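Local coordinates for protein CRISPR-associated endoribonuclease Cas2 (Thermococcus onnurineus, PDB 5G4D) that probably cuts single-stranded RNA as a magnesium-dependent endoribonuclease and takes part, as a homodimer that assembles with Cas1, in CRISPR adaptive immunity, at residues N18-K21 / K22-R26; H29-Q32 / N33-E37; E46-K49 / A50-D54. All blocks are in the same frame, centred on the assembly; numbering follows the deposited sequence.

Contact 1. Residues N18-K21 / K22-R26. Unlike the reference sequence in segment 18-21: Arg19 (reference Lys).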
loop_
_atom_site.group_PDB
_atom_site.type_symbol
_atom_site.label_atom_id
_atom_site.label_comp_id
_atom_site.label_asym_id
_atom_site.label_seq_id
_atom_site.Cartn_x
_atom_site.Cartn_y
_atom_site.Cartn_z
ATOM N N ASN A 18 14.834 0.393 -7.786
ATOM C CA ASN A 18 14.457 -0.236 -9.040
ATOM C C ASN A 18 14.844 -1.714 -9.091
ATOM O O ASN A 18 14.197 -2.476 -9.814
ATOM C CB ASN A 18 15.030 0.580 -10.210
ATOM C CG ASN A 18 14.274 1.912 -10.413
ATOM O OD1 ASN A 18 13.055 1.921 -10.614
ATOM N ND2 ASN A 18 14.991 3.034 -10.326
ATOM N N ARG A 19 15.825 -2.156 -8.297
ATOM C CA ARG A 19 16.062 -3.592 -8.168
ATOM C C ARG A 19 14.975 -4.272 -7.335
ATOM O O ARG A 19 14.628 -5.430 -7.598
ATOM C CB ARG A 19 17.434 -3.856 -7.549
ATOM C CG ARG A 19 18.613 -3.442 -8.435
ATOM C CD ARG A 19 19.720 -4.484 -8.393
ATOM N NE ARG A 19 19.262 -5.780 -8.897
ATOM C CZ ARG A 19 19.324 -6.157 -10.172
ATOM N NH1 ARG A 19 19.834 -5.336 -11.085
ATOM N NH2 ARG A 19 18.878 -7.357 -10.535
ATOM N N VAL A 20 14.430 -3.578 -6.335
ATOM C CA VAL A 20 13.298 -4.130 -5.584
ATOM C C VAL A 20 12.078 -4.270 -6.487
ATOM O O VAL A 20 11.387 -5.298 -6.473
ATOM C CB VAL A 20 12.999 -3.259 -4.351
ATOM C CG1 VAL A 20 11.627 -3.615 -3.750
ATOM C CG2 VAL A 20 14.088 -3.434 -3.310
ATOM N N LYS A 21 11.786 -3.225 -7.279
ATOM C CA LYS A 21 10.682 -3.284 -8.233
ATOM C C LYS A 21 10.829 -4.472 -9.183
ATOM O O LYS A 21 9.879 -5.233 -9.404
ATOM C CB LYS A 21 10.611 -1.971 -9.019
ATOM C CG LYS A 21 9.560 -1.960 -10.129
ATOM C CD LYS A 21 9.550 -0.613 -10.864
ATOM C CE LYS A 21 10.863 -0.364 -11.597
ATOM N NZ LYS A 21 10.813 0.851 -12.479
ATOM N N LYS A 22 12.022 -4.645 -9.763
ATOM C CA LYS A 22 12.209 -5.718 -10.738
ATOM C C LYS A 22 12.040 -7.089 -10.097
ATOM O O LYS A 22 11.465 -7.998 -10.708
ATOM C CB LYS A 22 13.588 -5.597 -11.406
ATOM C CG LYS A 22 13.759 -6.487 -12.634
ATOM C CD LYS A 22 14.987 -6.074 -13.462
ATOM C CE LYS A 22 16.287 -6.300 -12.699
ATOM N NZ LYS A 22 16.512 -7.734 -12.343
ATOM N N PHE A 23 12.513 -7.252 -8.857
ATOM C CA PHE A 23 12.345 -8.523 -8.153
ATOM C C PHE A 23 10.873 -8.813 -7.885
ATOM O O PHE A 23 10.399 -9.935 -8.099
ATOM C CB PHE A 23 13.138 -8.513 -6.842
ATOM C CG PHE A 23 12.874 -9.707 -5.950
ATOM C CD1 PHE A 23 13.443 -10.940 -6.228
ATOM C CD2 PHE A 23 12.072 -9.586 -4.823
ATOM C CE1 PHE A 23 13.206 -12.039 -5.406
ATOM C CE2 PHE A 23 11.817 -10.677 -3.997
ATOM C CZ PHE A 23 12.395 -11.909 -4.287
ATOM N N LEU A 24 10.131 -7.818 -7.392
ATOM C CA LEU A 24 8.741 -8.087 -7.038
ATOM C C LEU A 24 7.882 -8.333 -8.274
ATOM O O LEU A 24 6.889 -9.069 -8.198
ATOM C CB LEU A 24 8.182 -6.942 -6.190
ATOM C CG LEU A 24 8.710 -6.910 -4.745
ATOM C CD1 LEU A 24 8.156 -5.691 -4.021
ATOM C CD2 LEU A 24 8.380 -8.178 -3.956
ATOM N N ARG A 25 8.257 -7.761 -9.424
ATOM C CA ARG A 25 7.515 -8.030 -10.653
ATOM C C ARG A 25 7.588 -9.499 -11.038
ATOM O O ARG A 25 6.693 -10.008 -11.721
ATOM C CB ARG A 25 8.034 -7.163 -11.804
ATOM C CG ARG A 25 7.647 -5.704 -11.722
ATOM C CD ARG A 25 8.049 -4.950 -12.985
ATOM N NE ARG A 25 7.338 -5.416 -14.175
ATOM C CZ ARG A 25 7.676 -5.091 -15.421
ATOM N NH1 ARG A 25 8.725 -4.308 -15.642
ATOM N NH2 ARG A 25 6.976 -5.556 -16.450
ATOM N N ARG A 26 8.633 -10.198 -10.605
ATOM C CA ARG A 26 8.728 -11.627 -10.865
ATOM C C ARG A 26 7.877 -12.474 -9.923
ATOM O O ARG A 26 7.861 -13.701 -10.069
ATOM C CB ARG A 26 10.185 -12.075 -10.772
ATOM C CG ARG A 26 11.123 -11.370 -11.736
ATOM C CD ARG A 26 12.568 -11.728 -11.431
ATOM N NE ARG A 26 13.290 -12.076 -12.641
ATOM C CZ ARG A 26 14.110 -11.246 -13.277
ATOM N NH1 ARG A 26 14.318 -10.028 -12.805
ATOM N NH2 ARG A 26 14.732 -11.632 -14.389
#
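Four successive carbonyls, those of Asn18, Arg19, Val20 and Lys21, each receive the amide N-H found four residues later, the i to i+4 pattern that defines an alpha helix. The lengths hardly vary, from 3.1 Å for Lys22 N to Asn18 O down to 3.0 Å for Arg25 N to Lys21 O, and these bonds satisfy all four carbonyl oxygens.

On the exposed side the side chains add polar contacts of their own. Lys21, whose CG lies anti to the backbone N (chi1 175°), runs straight to CD and then bends, and its NZ donates to Asn18 OD1 at 3.1 Å, one turn back. Lys22 bends at chi3 and chi4 and lies alongside Arg19, pointing the same way. Its NZ comes within 3.0 Å of Arg19 NH2, but both are donors, so this is a close approach of like charges and not a bond.

The inward side is apolar: Val20 CG1 meets Leu24 CD1 at 4.1 Å. Helix 17-25 is the first helix of the ferredoxin-like fold of Cas2, packed on the sheet beside helix 42-55. Val20 and Leu24 lie against Tyr10 of strand 4-11, while Ile48, Leu52 and Leu55 of helix 42-55 cover the same apolar side, and Phe36 of strand 35-40 meets Leu24 and Arg25.

Contact 2. Residues H29-Q32 / N33-E37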
loop_
_atom_site.group_PDB
_atom_site.type_symbol
_atom_site.label_atom_id
_atom_site.label_comp_id
_atom_site.label_asym_id
_atom_site.label_seq_id
_atom_site.Cartn_x
_atom_site.Cartn_y
_atom_site.Cartn_z
ATOM N N HIS A 29 1.703 -9.056 -8.563
ATOM C CA HIS A 29 1.081 -8.112 -9.480
ATOM C C HIS A 29 1.456 -6.680 -9.104
ATOM O O HIS A 29 1.368 -6.289 -7.938
ATOM C CB HIS A 29 -0.440 -8.273 -9.455
ATOM C CG HIS A 29 -0.924 -9.620 -9.885
ATOM N ND1 HIS A 29 -0.900 -10.041 -11.200
ATOM C CD2 HIS A 29 -1.475 -10.634 -9.176
ATOM C CE1 HIS A 29 -1.403 -11.260 -11.278
ATOM N NE2 HIS A 29 -1.764 -11.642 -10.064
ATOM N N TRP A 30 1.869 -5.895 -10.091
ATOM C CA TRP A 30 2.202 -4.495 -9.863
ATOM C C TRP A 30 0.919 -3.665 -9.860
ATOM O O TRP A 30 0.172 -3.669 -10.844
ATOM C CB TRP A 30 3.174 -4.010 -10.938
ATOM C CG TRP A 30 3.591 -2.584 -10.788
ATOM C CD1 TRP A 30 4.632 -2.108 -10.045
ATOM C CD2 TRP A 30 2.988 -1.439 -11.410
ATOM N NE1 TRP A 30 4.718 -0.746 -10.161
ATOM C CE2 TRP A 30 3.718 -0.306 -10.993
ATOM C CE3 TRP A 30 1.901 -1.262 -12.274
ATOM C CZ2 TRP A 30 3.399 0.987 -11.415
ATOM C CZ3 TRP A 30 1.584 0.026 -12.693
ATOM C CH2 TRP A 30 2.328 1.129 -12.258
ATOM N N VAL A 31 0.649 -2.972 -8.752
ATOM C CA VAL A 31 -0.595 -2.206 -8.594
ATOM C C VAL A 31 -0.407 -0.758 -9.021
ATOM O O VAL A 31 -1.198 -0.210 -9.796
ATOM C CB VAL A 31 -1.084 -2.289 -7.130
ATOM C CG1 VAL A 31 -2.335 -1.411 -6.902
ATOM C CG2 VAL A 31 -1.328 -3.727 -6.716
ATOM N N GLN A 32 0.642 -0.129 -8.518
ATOM C CA GLN A 32 1.036 1.228 -8.883
ATOM C C GLN A 32 2.441 1.410 -8.334
ATOM O O GLN A 32 3.071 0.443 -7.888
ATOM C CB GLN A 32 0.060 2.274 -8.344
ATOM C CG GLN A 32 -0.261 2.107 -6.873
ATOM C CD GLN A 32 -1.058 3.272 -6.304
ATOM O OE1 GLN A 32 -0.625 3.919 -5.348
ATOM N NE2 GLN A 32 -2.225 3.544 -6.888
ATOM N N ASN A 33 2.944 2.639 -8.373
ATOM C CA ASN A 33 4.295 2.878 -7.891
ATOM C C ASN A 33 4.460 2.359 -6.469
ATOM O O ASN A 33 3.716 2.754 -5.560
ATOM C CB ASN A 33 4.634 4.365 -7.953
ATOM C CG ASN A 33 6.047 4.638 -7.523
ATOM O OD1 ASN A 33 6.293 5.104 -6.408
ATOM N ND2 ASN A 33 7.001 4.305 -8.389
ATOM N N SER A 34 5.402 1.431 -6.312
ATOM C CA SER A 34 5.847 0.899 -5.023
ATOM C C SER A 34 4.761 0.096 -4.306
ATOM O O SER A 34 4.800 -0.054 -3.083
ATOM C CB SER A 34 6.374 2.011 -4.114
ATOM O OG SER A 34 7.291 2.820 -4.823
ATOM N N VAL A 35 3.804 -0.455 -5.046
ATOM C CA VAL A 35 2.774 -1.316 -4.465
ATOM C C VAL A 35 2.630 -2.571 -5.312
ATOM O O VAL A 35 2.454 -2.476 -6.531
ATOM C CB VAL A 35 1.415 -0.605 -4.372
ATOM C CG1 VAL A 35 0.382 -1.529 -3.690
ATOM C CG2 VAL A 35 1.556 0.739 -3.648
ATOM N N PHE A 36 2.646 -3.733 -4.658
ATOM C CA PHE A 36 2.431 -5.028 -5.300
ATOM C C PHE A 36 1.420 -5.834 -4.494
ATOM O O PHE A 36 1.251 -5.627 -3.287
ATOM C CB PHE A 36 3.743 -5.843 -5.436
ATOM C CG PHE A 36 4.700 -5.299 -6.471
ATOM C CD1 PHE A 36 5.497 -4.207 -6.190
ATOM C CD2 PHE A 36 4.803 -5.899 -7.722
ATOM C CE1 PHE A 36 6.380 -3.688 -7.149
ATOM C CE2 PHE A 36 5.689 -5.402 -8.693
ATOM C CZ PHE A 36 6.481 -4.303 -8.402
ATOM N N GLU A 37 0.740 -6.773 -5.160
ATOM C CA GLU A 37 -0.149 -7.671 -4.427
ATOM C C GLU A 37 -0.288 -9.003 -5.162
ATOM O O GLU A 37 -0.018 -9.102 -6.361
ATOM C CB GLU A 37 -1.536 -7.044 -4.193
ATOM C CG GLU A 37 -2.380 -6.832 -5.441
ATOM C CD GLU A 37 -3.781 -6.325 -5.121
ATOM O OE1 GLU A 37 -4.648 -7.165 -4.781
ATOM O OE2 GLU A 37 -4.010 -5.101 -5.210
HETATM O O HOH W 1 6.922 0.906 -8.879
HETATM O O HOH W 2 1.741 4.495 -4.853
#
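Two first torsions bring the aromatic pair of this beta hairpin together: Trp30 has CG anti to its backbone N (chi1 -179°), and Phe36 has CG anti to its carbonyl carbon (chi1 -72°). The indole consequently presents an edge to the face of the phenyl ring in an offset edge-to-face stack, with the planes at 77° and Trp30 CD1 3.3 Å from Phe36 CZ. The two residues form an antiparallel non-hydrogen-bonded pair between strands 29-32 and 35-40.

Farther from the turn, His29 and Glu37 make a hydrogen-bonded pair, each amide donating to the other's carbonyl. Near the turn a classic beta bulge sets Val31 and Gln32 both opposite Val35: Val31 N donates to Val35 O, and Val35 N returns to Gln32 O. The second bond also closes the type II turn from Gln32 to Val35.

On the face carrying Gln32, Val35 and Glu37, Glu37 CG is met by Val31 CG2 at 3.5 Å, the two side chains crossing at about a right angle. In the Glu37 carboxylate, OE1 is held by a hydrogen bond with Tyr5 OH and a salt bridge to Arg74, and OE2 by a hydrogen bond with Tyr66 of the second subunit. That subunit also reaches the turn, where its Asp11, the predicted magnesium ligand, accepts a hydrogen bond from Asn33 N through OD2. The hairpin therefore contributes directly to the dimer interface.

A water links the indole to the turn. It lies in the plane of the Trp30 ring at its edge and accepts from both Trp30 NE1 and Ser34 N, each at 3.0 Å.

Contact 3. Residues E46-K49 / A50-D54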
loop_
_atom_site.group_PDB
_atom_site.type_symbol
_atom_site.label_atom_id
_atom_site.label_comp_id
_atom_site.label_asym_id
_atom_site.label_seq_id
_atom_site.Cartn_x
_atom_site.Cartn_y
_atom_site.Cartn_z
ATOM N N GLU A 46 8.254 -16.761 2.103
ATOM C CA GLU A 46 9.588 -16.771 2.700
ATOM C C GLU A 46 10.650 -16.391 1.679
ATOM O O GLU A 46 11.627 -15.713 2.016
ATOM C CB GLU A 46 9.905 -18.146 3.298
ATOM C CG GLU A 46 9.086 -18.488 4.523
ATOM C CD GLU A 46 9.280 -17.499 5.659
ATOM O OE1 GLU A 46 10.405 -16.991 5.837
ATOM O OE2 GLU A 46 8.296 -17.225 6.379
ATOM N N ARG A 47 10.479 -16.829 0.430
ATOM C CA ARG A 47 11.449 -16.514 -0.610
ATOM C C ARG A 47 11.359 -15.051 -1.016
ATOM O O ARG A 47 12.381 -14.418 -1.315
ATOM C CB ARG A 47 11.236 -17.424 -1.818
ATOM C CG ARG A 47 11.800 -18.828 -1.621
ATOM C CD ARG A 47 11.860 -19.616 -2.922
ATOM N NE ARG A 47 10.569 -19.703 -3.608
ATOM C CZ ARG A 47 9.581 -20.508 -3.228
ATOM N NH1 ARG A 47 9.732 -21.264 -2.153
ATOM N NH2 ARG A 47 8.438 -20.549 -3.902
ATOM N N ILE A 48 10.142 -14.500 -1.043
ATOM C CA ILE A 48 9.987 -13.074 -1.321
ATOM C C ILE A 48 10.655 -12.250 -0.229
ATOM O O ILE A 48 11.392 -11.297 -0.506
ATOM C CB ILE A 48 8.501 -12.711 -1.455
ATOM C CG1 ILE A 48 7.919 -13.300 -2.742
ATOM C CG2 ILE A 48 8.326 -11.166 -1.429
ATOM C CD1 ILE A 48 6.394 -13.150 -2.854
ATOM N N LYS A 49 10.375 -12.589 1.030
ATOM C CA LYS A 49 10.999 -11.885 2.146
ATOM C C LYS A 49 12.520 -11.972 2.070
ATOM O O LYS A 49 13.219 -10.968 2.245
ATOM C CB LYS A 49 10.484 -12.450 3.471
ATOM C CG LYS A 49 11.219 -11.928 4.691
ATOM C CD LYS A 49 10.646 -12.514 5.966
ATOM C CE LYS A 49 11.552 -12.221 7.154
ATOM N NZ LYS A 49 10.996 -12.808 8.410
ATOM N N ALA A 50 13.057 -13.168 1.796
ATOM C CA ALA A 50 14.510 -13.317 1.721
ATOM C C ALA A 50 15.097 -12.543 0.544
ATOM O O ALA A 50 16.182 -11.956 0.659
ATOM C CB ALA A 50 14.887 -14.797 1.634
ATOM N N GLY A 51 14.405 -12.537 -0.600
ATOM C CA GLY A 51 14.871 -11.739 -1.724
ATOM C C GLY A 51 14.901 -10.258 -1.410
ATOM O O GLY A 51 15.852 -9.553 -1.768
ATOM N N LEU A 52 13.861 -9.759 -0.734
ATOM C CA LEU A 52 13.809 -8.342 -0.388
ATOM C C LEU A 52 14.914 -7.972 0.596
ATOM O O LEU A 52 15.554 -6.922 0.454
ATOM C CB LEU A 52 12.429 -7.996 0.184
ATOM C CG LEU A 52 11.314 -7.991 -0.860
ATOM C CD1 LEU A 52 9.972 -7.894 -0.162
ATOM C CD2 LEU A 52 11.483 -6.827 -1.867
ATOM N N LEU A 53 15.162 -8.829 1.591
ATOM C CA LEU A 53 16.217 -8.553 2.563
ATOM C C LEU A 53 17.588 -8.477 1.904
ATOM O O LEU A 53 18.447 -7.707 2.347
ATOM C CB LEU A 53 16.198 -9.622 3.657
ATOM C CG LEU A 53 14.974 -9.546 4.576
ATOM C CD1 LEU A 53 14.823 -10.807 5.424
ATOM C CD2 LEU A 53 15.056 -8.308 5.468
ATOM N N ASP A 54 17.805 -9.238 0.831
ATOM C CA ASP A 54 19.077 -9.170 0.123
ATOM C C ASP A 54 19.230 -7.880 -0.666
ATOM O O ASP A 54 20.362 -7.454 -0.921
ATOM C CB ASP A 54 19.227 -10.375 -0.806
ATOM C CG ASP A 54 19.670 -11.624 -0.066
ATOM O OD1 ASP A 54 20.575 -11.511 0.788
ATOM O OD2 ASP A 54 19.109 -12.710 -0.324
#
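Ile48 and Leu52 lie side by side and point the same way, one turn apart on alpha helix 42-55, and Lys49 and Leu53 repeat the relation one residue on. In the first pair the branch methyl CG2 of Ile48 touches Leu52 CD1 at 3.9 Å. This ridge is the buried one, facing Val20, Phe23 and Leu24 of helix 17-25.

The second pair mixes polar and apolar character. Lys49 is extended throughout beyond CG, which is itself anti to the backbone N (chi1 171°), and its aliphatic stem runs along Leu53, with CG 3.8 Å from Leu53 CD1. The ammonium end continues past the leucine to a salt bridge with Glu75 of the second subunit, whose Leu77 packs against Lys49, Leu52 and Leu53. The Ile48-Leu52 side thus faces mainly helix 17-25, while Lys49, Leu52 and Leu53 also meet the dimer partner.

Beneath both pairs, regular i to i+4 bonds tie the backbone of residues 46-49 to that of 50-53. Gly51, which brings no side chain, donates its N to Arg47 O. The leucines also fold back over carbonyls of the preceding turn: Leu52 CG is 3.3 Å from Ile48 O, and Leu53 CG 3.2 Å from Lys49 O.

Overall arrangement
Contact 1 is the middle member of the three, touching each of the others, whereas contacts 2 and 3 lie on opposite sides of the chain's centre, their centres about 17 Å apart and their nearest atoms about 8 Å. Phe36 of contact 2 packs under the end of helix 17-25, with CE2 3.6 Å from Arg25 N. Toward contact 3, Phe23 CZ meets Gly51 CA at 3.6 Å. Both outer contacts reach the second subunit. Measured to the side chain of Asp11, the predicted magnesium ligand, the side chain of Ser34 in contact 2 is about 7 Å away, that of Val20 in contact 1 about 10 Å, and that of Leu52 in contact 3 about 11 Å.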